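Local coordinates for protein 6-phospho-beta-glucosidase BglT (Thermotoga maritima, PDB 1UP7) that hydrolyses cellobiose 6'-phosphate to glucose 6-phosphate and glucose, using bound NAD and a manganese ion, as a family 4 glycosidase, at residues 26-31 against 303-308; 77-82 against 158-163. One frame throughout, in Å; residues are numbered along the deposited sequence.

Contact 1 (26-31 against 303-308)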
loop_
_atom_site.group_PDB
_atom_site.type_symbol
_atom_site.label_atom_id
_atom_site.label_comp_id
_atom_site.label_asym_id
_atom_site.label_seq_id
_atom_site.Cartn_x
_atom_site.Cartn_y
_atom_site.Cartn_z
ATOM N N SER A 26 -9.602 22.921 -34.613
ATOM C CA SER A 26 -9.742 24.382 -34.565
ATOM C C SER A 26 -11.171 24.857 -34.806
ATOM O O SER A 26 -11.484 26.022 -34.593
ATOM C CB SER A 26 -8.743 25.074 -35.512
ATOM O OG SER A 26 -9.316 25.318 -36.783
ATOM N N GLU A 27 -12.034 23.941 -35.224
ATOM C CA GLU A 27 -13.471 24.205 -35.342
ATOM C C GLU A 27 -14.219 23.955 -34.026
ATOM O O GLU A 27 -15.320 24.471 -33.835
ATOM C CB GLU A 27 -14.092 23.311 -36.421
ATOM C CG GLU A 27 -13.900 23.764 -37.867
ATOM C CD GLU A 27 -13.576 22.585 -38.789
ATOM O OE1 GLU A 27 -12.479 21.960 -38.605
ATOM O OE2 GLU A 27 -14.422 22.279 -39.687
ATOM N N ASP A 28 -13.640 23.134 -33.147
ATOM C CA ASP A 28 -14.247 22.830 -31.845
ATOM C C ASP A 28 -13.688 23.747 -30.754
ATOM O O ASP A 28 -14.404 24.099 -29.823
ATOM C CB ASP A 28 -14.005 21.356 -31.437
ATOM C CG ASP A 28 -14.424 20.339 -32.521
ATOM O OD1 ASP A 28 -15.519 20.503 -33.125
ATOM O OD2 ASP A 28 -13.718 19.332 -32.824
ATOM N N VAL A 29 -12.398 24.088 -30.852
ATOM C CA VAL A 29 -11.758 24.937 -29.858
ATOM C C VAL A 29 -10.998 26.082 -30.532
ATOM O O VAL A 29 -10.525 25.965 -31.664
ATOM C CB VAL A 29 -10.825 24.137 -28.879
ATOM C CG1 VAL A 29 -11.621 23.094 -28.093
ATOM C CG2 VAL A 29 -9.646 23.467 -29.605
ATOM N N ARG A 30 -10.889 27.192 -29.825
ATOM C CA ARG A 30 -10.250 28.369 -30.354
ATOM C C ARG A 30 -8.715 28.231 -30.249
ATOM O O ARG A 30 -8.169 27.925 -29.187
ATOM C CB ARG A 30 -10.829 29.596 -29.649
ATOM C CG ARG A 30 -9.854 30.678 -29.283
ATOM C CD ARG A 30 -10.535 31.991 -28.926
ATOM N NE ARG A 30 -9.702 33.145 -29.248
ATOM C CZ ARG A 30 -10.184 34.336 -29.596
ATOM N NH1 ARG A 30 -11.501 34.534 -29.677
ATOM N NH2 ARG A 30 -9.347 35.333 -29.872
ATOM N N ILE A 31 -8.037 28.383 -31.381
ATOM C CA ILE A 31 -6.586 28.425 -31.410
ATOM C C ILE A 31 -6.185 29.743 -32.068
ATOM O O ILE A 31 -6.517 29.987 -33.224
ATOM C CB ILE A 31 -5.999 27.207 -32.191
ATOM C CG1 ILE A 31 -6.306 25.882 -31.490
ATOM C CG2 ILE A 31 -4.464 27.327 -32.354
ATOM C CD1 ILE A 31 -6.007 24.664 -32.366
ATOM N N LEU A 303 -6.082 15.100 -27.718
ATOM C CA LEU A 303 -5.735 15.341 -26.315
ATOM C C LEU A 303 -5.924 16.812 -25.925
ATOM O O LEU A 303 -6.586 17.123 -24.931
ATOM C CB LEU A 303 -4.310 14.874 -25.986
ATOM C CG LEU A 303 -3.924 15.138 -24.520
ATOM C CD1 LEU A 303 -4.871 14.392 -23.526
ATOM C CD2 LEU A 303 -2.431 14.849 -24.203
ATOM N N ILE A 304 -5.375 17.711 -26.742
ATOM C CA ILE A 304 -5.468 19.147 -26.494
ATOM C C ILE A 304 -6.936 19.638 -26.554
ATOM O O ILE A 304 -7.382 20.407 -25.721
ATOM C CB ILE A 304 -4.523 19.942 -27.468
ATOM C CG1 ILE A 304 -3.078 19.841 -27.009
ATOM C CG2 ILE A 304 -4.906 21.434 -27.555
ATOM C CD1 ILE A 304 -2.038 20.333 -28.051
ATOM N N ARG A 305 -7.669 19.169 -27.548
ATOM C CA ARG A 305 -9.086 19.443 -27.693
ATOM C C ARG A 305 -9.863 19.087 -26.413
ATOM O O ARG A 305 -10.628 19.902 -25.908
ATOM C CB ARG A 305 -9.609 18.655 -28.897
ATOM C CG ARG A 305 -11.038 18.922 -29.332
ATOM C CD ARG A 305 -11.937 17.688 -29.219
ATOM N NE ARG A 305 -11.882 16.810 -30.372
ATOM C CZ ARG A 305 -11.645 15.491 -30.338
ATOM N NH1 ARG A 305 -11.403 14.831 -29.206
ATOM N NH2 ARG A 305 -11.645 14.825 -31.475
ATOM N N ASP A 306 -9.649 17.890 -25.871
ATOM C CA ASP A 306 -10.442 17.414 -24.726
ATOM C C ASP A 306 -9.896 17.969 -23.406
ATOM O O ASP A 306 -10.588 18.003 -22.400
ATOM C CB ASP A 306 -10.568 15.882 -24.719
ATOM C CG ASP A 306 -11.166 15.352 -25.999
ATOM O OD1 ASP A 306 -11.921 16.115 -26.641
ATOM O OD2 ASP A 306 -10.942 14.209 -26.477
ATOM N N LEU A 307 -8.664 18.438 -23.431
ATOM C CA LEU A 307 -8.110 19.212 -22.315
ATOM C C LEU A 307 -8.715 20.611 -22.293
ATOM O O LEU A 307 -8.817 21.225 -21.233
ATOM C CB LEU A 307 -6.600 19.319 -22.464
ATOM C CG LEU A 307 -5.568 18.734 -21.487
ATOM C CD1 LEU A 307 -6.115 17.956 -20.318
ATOM C CD2 LEU A 307 -4.594 17.930 -22.230
ATOM N N GLU A 308 -9.146 21.101 -23.454
ATOM C CA GLU A 308 -9.774 22.428 -23.556
ATOM C C GLU A 308 -11.268 22.484 -23.265
ATOM O O GLU A 308 -11.730 23.497 -22.804
ATOM C CB GLU A 308 -9.518 23.050 -24.938
ATOM C CG GLU A 308 -8.147 23.660 -25.061
ATOM C CD GLU A 308 -8.009 24.855 -24.147
ATOM O OE1 GLU A 308 -8.669 25.878 -24.444
ATOM O OE2 GLU A 308 -7.276 24.763 -23.123
HETATM O O HOH W 1 -8.996 27.320 -26.622
#

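Contact 2 (77-82 against 158-163). With NAD (nicotinamide-adenine-dinucleotide), chain I.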
loop_
_atom_site.group_PDB
_atom_site.type_symbol
_atom_site.label_atom_id
_atom_site.label_comp_id
_atom_site.label_asym_id
_atom_site.label_seq_id
_atom_site.Cartn_x
_atom_site.Cartn_y
_atom_site.Cartn_z
ATOM N N VAL A 77 2.458 23.188 -24.671
ATOM C CA VAL A 77 3.782 23.042 -25.274
ATOM C C VAL A 77 4.006 21.600 -25.724
ATOM O O VAL A 77 3.936 20.657 -24.913
ATOM C CB VAL A 77 4.918 23.561 -24.319
ATOM C CG1 VAL A 77 6.300 23.412 -24.941
ATOM C CG2 VAL A 77 4.673 25.055 -23.957
ATOM N N ILE A 78 4.315 21.436 -27.011
ATOM C CA ILE A 78 4.512 20.115 -27.576
ATOM C C ILE A 78 5.992 19.848 -27.736
ATOM O O ILE A 78 6.658 20.547 -28.501
ATOM C CB ILE A 78 3.736 19.949 -28.929
ATOM C CG1 ILE A 78 2.215 20.084 -28.700
ATOM C CG2 ILE A 78 4.108 18.598 -29.622
ATOM C CD1 ILE A 78 1.412 20.294 -29.962
ATOM N N PHE A 79 6.500 18.835 -27.010
ATOM C CA PHE A 79 7.880 18.370 -27.184
ATOM C C PHE A 79 7.918 17.347 -28.293
ATOM O O PHE A 79 7.352 16.252 -28.159
ATOM C CB PHE A 79 8.423 17.697 -25.913
ATOM C CG PHE A 79 8.847 18.647 -24.850
ATOM C CD1 PHE A 79 8.650 20.035 -24.993
ATOM C CD2 PHE A 79 9.425 18.162 -23.682
ATOM C CE1 PHE A 79 9.027 20.916 -23.982
ATOM C CE2 PHE A 79 9.835 19.043 -22.662
ATOM C CZ PHE A 79 9.633 20.422 -22.820
ATOM N N GLN A 80 8.633 17.673 -29.359
ATOM C CA GLN A 80 8.663 16.836 -30.550
ATOM C C GLN A 80 10.060 16.930 -31.205
ATOM O O GLN A 80 10.248 16.708 -32.402
ATOM C CB GLN A 80 7.485 17.269 -31.430
ATOM C CG GLN A 80 7.785 17.565 -32.811
ATOM C CD GLN A 80 6.676 18.287 -33.549
ATOM O OE1 GLN A 80 5.508 18.132 -33.246
ATOM N NE2 GLN A 80 7.051 19.012 -34.588
ATOM N N PHE A 81 11.043 17.236 -30.380
ATOM C CA PHE A 81 12.452 17.323 -30.792
ATOM C C PHE A 81 13.216 16.024 -30.520
ATOM O O PHE A 81 12.876 15.266 -29.634
ATOM C CB PHE A 81 13.163 18.501 -30.088
ATOM C CG PHE A 81 13.079 18.458 -28.596
ATOM C CD1 PHE A 81 11.977 18.992 -27.932
ATOM C CD2 PHE A 81 14.104 17.863 -27.843
ATOM C CE1 PHE A 81 11.899 18.951 -26.535
ATOM C CE2 PHE A 81 14.029 17.809 -26.451
ATOM C CZ PHE A 81 12.916 18.344 -25.798
ATOM N N ARG A 82 14.249 15.777 -31.297
ATOM C CA ARG A 82 15.087 14.614 -31.092
ATOM C C ARG A 82 16.448 15.064 -30.573
ATOM O O ARG A 82 17.246 15.583 -31.338
ATOM C CB ARG A 82 15.254 13.859 -32.408
ATOM C CG ARG A 82 15.954 12.501 -32.307
ATOM C CD ARG A 82 16.213 11.864 -33.672
ATOM N NE ARG A 82 14.976 11.544 -34.372
ATOM C CZ ARG A 82 14.230 10.468 -34.119
ATOM N NH1 ARG A 82 14.605 9.584 -33.180
ATOM N NH2 ARG A 82 13.120 10.274 -34.803
ATOM N N GLU A 158 3.787 18.594 -12.665
ATOM C CA GLU A 158 2.574 17.798 -12.798
ATOM C C GLU A 158 2.021 17.744 -14.225
ATOM O O GLU A 158 1.634 16.681 -14.706
ATOM C CB GLU A 158 1.479 18.293 -11.846
ATOM C CG GLU A 158 0.216 17.459 -12.043
ATOM C CD GLU A 158 -0.859 17.665 -10.993
ATOM O OE1 GLU A 158 -1.045 18.822 -10.508
ATOM O OE2 GLU A 158 -1.537 16.644 -10.681
ATOM N N LYS A 159 2.009 18.883 -14.903
ATOM C CA LYS A 159 1.398 19.007 -16.219
ATOM C C LYS A 159 2.336 18.616 -17.335
ATOM O O LYS A 159 2.605 19.405 -18.254
ATOM C CB LYS A 159 0.893 20.428 -16.434
ATOM C CG LYS A 159 -0.388 20.717 -15.658
ATOM C CD LYS A 159 -0.228 21.887 -14.791
ATOM C CE LYS A 159 -0.928 23.079 -15.384
ATOM N NZ LYS A 159 -0.112 23.602 -16.492
ATOM N N PHE A 160 2.822 17.376 -17.266
ATOM C CA PHE A 160 3.632 16.812 -18.320
ATOM C C PHE A 160 3.000 15.489 -18.710
ATOM O O PHE A 160 2.961 14.524 -17.916
ATOM C CB PHE A 160 5.046 16.614 -17.819
ATOM C CG PHE A 160 6.029 16.174 -18.883
ATOM C CD1 PHE A 160 6.109 14.816 -19.279
ATOM C CD2 PHE A 160 6.907 17.097 -19.470
ATOM C CE1 PHE A 160 7.033 14.402 -20.228
ATOM C CE2 PHE A 160 7.865 16.677 -20.447
ATOM C CZ PHE A 160 7.925 15.349 -20.820
ATOM N N ILE A 161 2.493 15.451 -19.937
ATOM C CA ILE A 161 1.761 14.303 -20.417
ATOM C C ILE A 161 2.528 13.618 -21.522
ATOM O O ILE A 161 2.730 14.210 -22.585
ATOM C CB ILE A 161 0.366 14.734 -20.921
ATOM C CG1 ILE A 161 -0.367 15.525 -19.842
ATOM C CG2 ILE A 161 -0.431 13.523 -21.362
ATOM C CD1 ILE A 161 -1.739 16.122 -20.325
ATOM N N GLY A 162 2.932 12.376 -21.272
ATOM C CA GLY A 162 3.671 11.595 -22.247
ATOM C C GLY A 162 2.715 10.905 -23.192
ATOM O O GLY A 162 1.707 10.311 -22.777
ATOM N N LEU A 163 3.031 10.987 -24.472
ATOM C CA LEU A 163 2.193 10.404 -25.511
ATOM C C LEU A 163 3.008 9.480 -26.382
ATOM O O LEU A 163 4.209 9.604 -26.452
ATOM C CB LEU A 163 1.638 11.509 -26.381
ATOM C CG LEU A 163 0.151 11.592 -26.580
ATOM C CD1 LEU A 163 -0.530 11.685 -25.233
ATOM C CD2 LEU A 163 -0.127 12.807 -27.424
HETATM P PA NAD I . 13.758 14.713 -35.997
HETATM O O1A NAD I . 15.157 14.257 -36.115
HETATM O O2A NAD I . 13.121 15.254 -37.296
HETATM O O5B NAD I . 13.804 15.867 -34.861
HETATM C C5B NAD I . 12.784 16.831 -34.805
HETATM C C4B NAD I . 13.383 18.228 -34.718
HETATM O O4B NAD I . 13.955 18.448 -33.430
HETATM C C3B NAD I . 14.483 18.526 -35.730
HETATM O O3B NAD I . 14.032 19.580 -36.567
HETATM C C2B NAD I . 15.682 18.963 -34.886
HETATM O O2B NAD I . 16.385 20.041 -35.468
HETATM C C1B NAD I . 14.984 19.424 -33.619
HETATM N N9A NAD I . 15.819 19.457 -32.421
HETATM C C8A NAD I . 16.861 18.631 -32.043
HETATM N N7A NAD I . 17.271 19.061 -30.829
HETATM C C5A NAD I . 16.501 20.080 -30.408
HETATM C C6A NAD I . 16.495 20.880 -29.272
HETATM N N6A NAD I . 17.371 20.705 -28.288
HETATM N N1A NAD I . 15.552 21.895 -29.164
HETATM C C2A NAD I . 14.641 22.120 -30.183
HETATM N N3A NAD I . 14.678 21.341 -31.314
HETATM C C4A NAD I . 15.590 20.348 -31.417
HETATM O O3 NAD I . 12.933 13.448 -35.440
HETATM P PN NAD I . 11.360 13.158 -35.525
HETATM O O1N NAD I . 11.287 11.880 -36.278
HETATM O O2N NAD I . 10.576 14.297 -35.949
HETATM O O5D NAD I . 10.926 12.928 -34.003
HETATM C C5D NAD I . 11.281 13.777 -32.927
HETATM C C4D NAD I . 11.073 12.997 -31.619
HETATM O O4D NAD I . 9.718 12.592 -31.426
HETATM C C3D NAD I . 11.889 11.714 -31.582
HETATM O O3D NAD I . 12.383 11.622 -30.279
HETATM C C2D NAD I . 10.884 10.602 -31.864
HETATM O O2D NAD I . 11.199 9.345 -31.290
HETATM C C1D NAD I . 9.567 11.169 -31.384
HETATM N N1N NAD I . 8.513 10.906 -32.367
HETATM C C2N NAD I . 7.804 12.015 -32.772
HETATM C C3N NAD I . 6.785 11.919 -33.688
HETATM C C7N NAD I . 6.064 13.181 -34.100
HETATM O O7N NAD I . 4.655 13.253 -34.212
HETATM N N7N NAD I . 6.802 14.272 -34.354
HETATM C C4N NAD I . 6.494 10.651 -34.197
HETATM C C5N NAD I . 7.203 9.502 -33.791
HETATM C C6N NAD I . 8.229 9.648 -32.858
#

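Contact 1 (26-31 against 303-308)
V29 and the last turn of helix 296-308 illustrate how a loop can rest on a helix through one branched side chain while charges gather at its margins. The CG1 branch of V29 lies anti to the carbonyl carbon (chi1 -61°) and is the part that touches: it sits 3.8 Å from E308 CB and 4.0 Å from the backbone O of R305, the V29 and E308 side chains lying at a slant to each other. On one margin D28 approaches the edge of the R305 guanidinium, close to its plane. The pairing is loose, a long salt bridge of 4.0 Å between D28 OD2 and R305 NE, with carboxylate and guanidinium planes turned 51° apart. R305 is held more firmly within its own helix, where bends at chi2 and chi3 fold the chain back so that NH1 reaches D306 OD1 at 2.9 Å on the syn side, tilted 25° out of the carboxylate plane, with a weaker second bond to OD2. A salt-bridge network results, D306 close and D28 loose. On the other margin a water donates to R30 O (2.8 Å) and E308 OE1 (2.6 Å), while E308 OE2 forms a salt bridge with K75. The loop, connecting helix 15-25 to strand 33-37, meets the helix on one flank; I304 and L307 pack on strand 76-79, L303 and L307 on strands 160-162 and 333-341.

Contact 2 (77-82 against 158-163)
The six-stranded parallel sheet of the NAD-binding, Rossmann-type domain supplies both segments: strand 76-79 and the edge strand 160-162 lie on either side of strand 136-139. With a strand between them, the two segments meet through long side chains alone, F79 and F160. F160 has its CG anti to the backbone N (chi1 -173°), and this brings the ring back towards strand 76-79. Its CE2 stands 3.8 Å from F79 CE2, which approaches at the edge of the F160 ring, near its plane. The ring centroids are 5.9 Å apart and the planes are turned by 74°; the approach to F79 is oblique. F81 CE1 lies over one face of F79, offset towards the rim, and both F79 and F160 also touch N139 on the intervening strand.

Beyond F79 the chain leaves the sheet and becomes cofactor site. The F81 CB packs 3.3 Å from C4A of the NAD adenine. R82 runs out along the pyrophosphate, bent at chi3 (-64°): its NE donates to the bridging O3 of NAD at 3.0 Å and to O1A of NAD at 3.2 Å, while its NH2 reaches O1N of NAD at 2.8 Å. The C3D atom of the nicotinamide ribose covers one guanidinium face over its centre. E105 forms a salt bridge with NH1 of this arginine.

Two kinds of chemistry therefore follow one another within the four residues from F79 to R82. The phenylalanine pair is buried and apolar, whereas R82 directs NE and NH2 to the oxygens of both phosphates, probably offsetting their negative charge, with the salt bridge from E105 to NH1 probably fixing the rotation of the guanidinium.

Overall arrangement
The centres of contacts 1 and 2 are about 17 Å apart, and the two are joined by apolar packing of helix 296-308 on the parallel sheet: L303 CD2 lies 3.7 Å from I161 CG2, and I304 CD1 lies 3.9 Å from I78 CD1. In sequence both segments of contact 2 fall between those of contact 1, 26-31 coming first and 303-308 last. Contact 2 stays within the nucleotide-binding region, with the cofactor bound just past the end of strand 76-79, whereas contact 1 joins that region to the family's C-terminal part, away from the annotated sites. One helix thus reaches both the peripheral loop and the sheet, whose strand 76-79 runs into the NAD site.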